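Local coordinates for protein glutathione s-transferase S2 (Nilaparvata lugens, PDB 5H5L) that probably transfers glutathione to electrophilic substrates as a sigma-class glutathione S-transferase and acts as a glutathione-requiring prostaglandin D synthase, at residues 90-93 against 94-98. Numbering follows the deposited sequence.
Sequences TMID and TFNDF. With GSH (glutathione), chain C.
Ile92 and Asn96, one helical turn apart, meet where methyl CG2 of Ile92 lies 3.8 Å from ND2 of Asn96. Beneath them Asn96 N donates to Ile92 O, one of four successive i to i+4 bonds. On the tightly packed side, apolar residues suit the neighbouring helices: Met91 lies on Phe133, while Phe95, its CG anti to the backbone N (chi1 178°), swings out to meet Phe156 edge to face. Thr90 and Thr94 are buried too, small enough to share a water between their OG1 atoms; OG1 of Thr90 also bonds Cys62, and OG1 of Thr94 Gln63, both of the second subunit, whose Tyr48 packs on Met91 and Thr94. This is the long helix 82-106 of the all-helical C-terminal domain of a glutathione transferase. Its looser, water-laced edge is Asp93, Asn96 and Asp97. The Asn96 amide offers N-H to Thr65 of the same chain and to a water held by OD1 of Asp93. Another water donates to Asp93 O and Asp97 OD1. Both carboxylate oxygens of Asp97 accept from GSH N1, each at 3.0 Å, probably complementing a positively charged amino group. With an alanine here that group would probably lose its carboxylate mate, the water one acceptor, and Gln63 of the second subunit one partner.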
loop_
_atom_site.group_PDB
_atom_site.type_symbol
_atom_site.label_atom_id
_atom_site.label_comp_id
_atom_site.label_asym_id
_atom_site.label_seq_id
_atom_site.Cartn_x
_atom_site.Cartn_y
_atom_site.Cartn_z
ATOM N N THR B 90 -3.291 8.559 0.408
ATOM C CA THR B 90 -2.090 8.942 -0.334
ATOM C C THR B 90 -0.901 9.156 0.601
ATOM O O THR B 90 0.217 8.730 0.287
ATOM C CB THR B 90 -2.332 10.190 -1.206
ATOM O OG1 THR B 90 -1.182 10.389 -2.037
ATOM C CG2 THR B 90 -2.519 11.405 -0.392
ATOM N N MET B 91 -1.119 9.773 1.759
ATOM C CA MET B 91 -0.029 9.991 2.707
ATOM C C MET B 91 0.505 8.683 3.280
ATOM O O MET B 91 1.729 8.512 3.449
ATOM C CB MET B 91 -0.492 10.905 3.843
ATOM C CG MET B 91 -0.735 12.365 3.429
ATOM S SD MET B 91 0.626 13.109 2.499
ATOM C CE MET B 91 1.839 13.057 3.776
ATOM N N ILE B 92 -0.369 7.726 3.567
ATOM C CA ILE B 92 0.135 6.477 4.133
ATOM C C ILE B 92 0.844 5.640 3.076
ATOM O O ILE B 92 1.823 4.947 3.381
ATOM C CB ILE B 92 -1.013 5.705 4.819
ATOM C CG1 ILE B 92 -1.452 6.474 6.078
ATOM C CG2 ILE B 92 -0.591 4.306 5.148
ATOM C CD1 ILE B 92 -0.323 6.690 7.101
ATOM N N ASP B 93 0.357 5.651 1.830
ATOM C CA ASP B 93 1.067 4.928 0.796
ATOM C C ASP B 93 2.454 5.545 0.585
ATOM O O ASP B 93 3.436 4.835 0.377
ATOM C CB ASP B 93 0.274 4.924 -0.514
ATOM C CG ASP B 93 -0.814 3.798 -0.570
ATOM O OD1 ASP B 93 -0.970 3.028 0.383
ATOM O OD2 ASP B 93 -1.497 3.686 -1.606
ATOM N N THR B 94 2.550 6.867 0.675
ATOM C CA THR B 94 3.843 7.521 0.566
ATOM C C THR B 94 4.737 7.149 1.741
ATOM O O THR B 94 5.919 6.852 1.555
ATOM C CB THR B 94 3.624 9.029 0.456
ATOM O OG1 THR B 94 2.984 9.269 -0.804
ATOM C CG2 THR B 94 4.930 9.790 0.497
ATOM N N PHE B 95 4.191 7.154 2.958
ATOM C CA PHE B 95 4.935 6.688 4.119
ATOM C C PHE B 95 5.415 5.254 3.908
ATOM O O PHE B 95 6.537 4.897 4.279
ATOM C CB PHE B 95 4.060 6.775 5.369
ATOM C CG PHE B 95 4.714 6.282 6.605
ATOM C CD1 PHE B 95 5.839 6.897 7.096
ATOM C CD2 PHE B 95 4.176 5.219 7.309
ATOM C CE1 PHE B 95 6.427 6.451 8.234
ATOM C CE2 PHE B 95 4.774 4.755 8.477
ATOM C CZ PHE B 95 5.881 5.367 8.944
ATOM N N ASN B 96 4.587 4.417 3.287
ATOM C CA ASN B 96 5.014 3.031 3.102
ATOM C C ASN B 96 6.115 2.935 2.047
ATOM O O ASN B 96 7.007 2.103 2.187
ATOM C CB ASN B 96 3.823 2.145 2.756
ATOM C CG ASN B 96 2.916 1.875 3.980
ATOM O OD1 ASN B 96 3.350 1.947 5.126
ATOM N ND2 ASN B 96 1.671 1.575 3.727
ATOM N N ASP B 97 6.109 3.819 1.039
ATOM C CA ASP B 97 7.230 3.905 0.116
ATOM C C ASP B 97 8.498 4.270 0.873
ATOM O O ASP B 97 9.554 3.668 0.665
ATOM C CB ASP B 97 6.972 4.963 -0.953
ATOM C CG ASP B 97 6.032 4.513 -2.032
ATOM O OD1 ASP B 97 5.785 3.296 -2.164
ATOM O OD2 ASP B 97 5.539 5.405 -2.764
ATOM N N PHE B 98 8.403 5.251 1.773
ATOM C CA PHE B 98 9.546 5.604 2.620
ATOM C C PHE B 98 10.036 4.398 3.385
ATOM O O PHE B 98 11.233 4.080 3.378
ATOM C CB PHE B 98 9.186 6.690 3.620
ATOM C CG PHE B 98 10.148 6.773 4.784
ATOM C CD1 PHE B 98 11.434 7.260 4.599
ATOM C CD2 PHE B 98 9.788 6.345 6.036
ATOM C CE1 PHE B 98 12.330 7.340 5.667
ATOM C CE2 PHE B 98 10.668 6.421 7.101
ATOM C CZ PHE B 98 11.954 6.920 6.906
HETATM N N1 GSH C . 3.850 3.535 -4.433
HETATM C CA1 GSH C . 3.958 4.322 -5.652
HETATM C C1 GSH C . 2.690 4.187 -6.493
HETATM O O11 GSH C . 2.283 5.110 -7.263
HETATM O O12 GSH C . 2.095 3.080 -6.416
HETATM C CB1 GSH C . 5.105 3.724 -6.511
HETATM C CG1 GSH C . 5.400 4.725 -7.614
HETATM C CD1 GSH C . 6.679 4.290 -8.373
HETATM O OE1 GSH C . 7.355 3.394 -8.007
HETATM N N2 GSH C . 6.944 5.069 -9.572
HETATM C CA2 GSH C . 8.068 4.808 -10.445
HETATM C C2 GSH C . 8.823 6.107 -10.713
HETATM O O2 GSH C . 8.288 7.163 -10.675
HETATM C CB2 GSH C . 7.506 4.400 -11.789
HETATM S SG2 GSH C . 6.396 2.975 -11.742
HETATM N N3 GSH C . 10.215 5.974 -11.104
HETATM C CA3 GSH C . 11.006 7.131 -11.467
HETATM C C3 GSH C . 11.875 7.573 -10.316
HETATM O O31 GSH C . 12.699 8.487 -10.551
HETATM O O32 GSH C . 11.764 7.035 -9.181
HETATM O O HOH W 1 1.267 11.436 -0.915
HETATM O O HOH W 2 3.154 2.412 -1.141
HETATM O O HOH W 3 1.022 1.223 0.793
#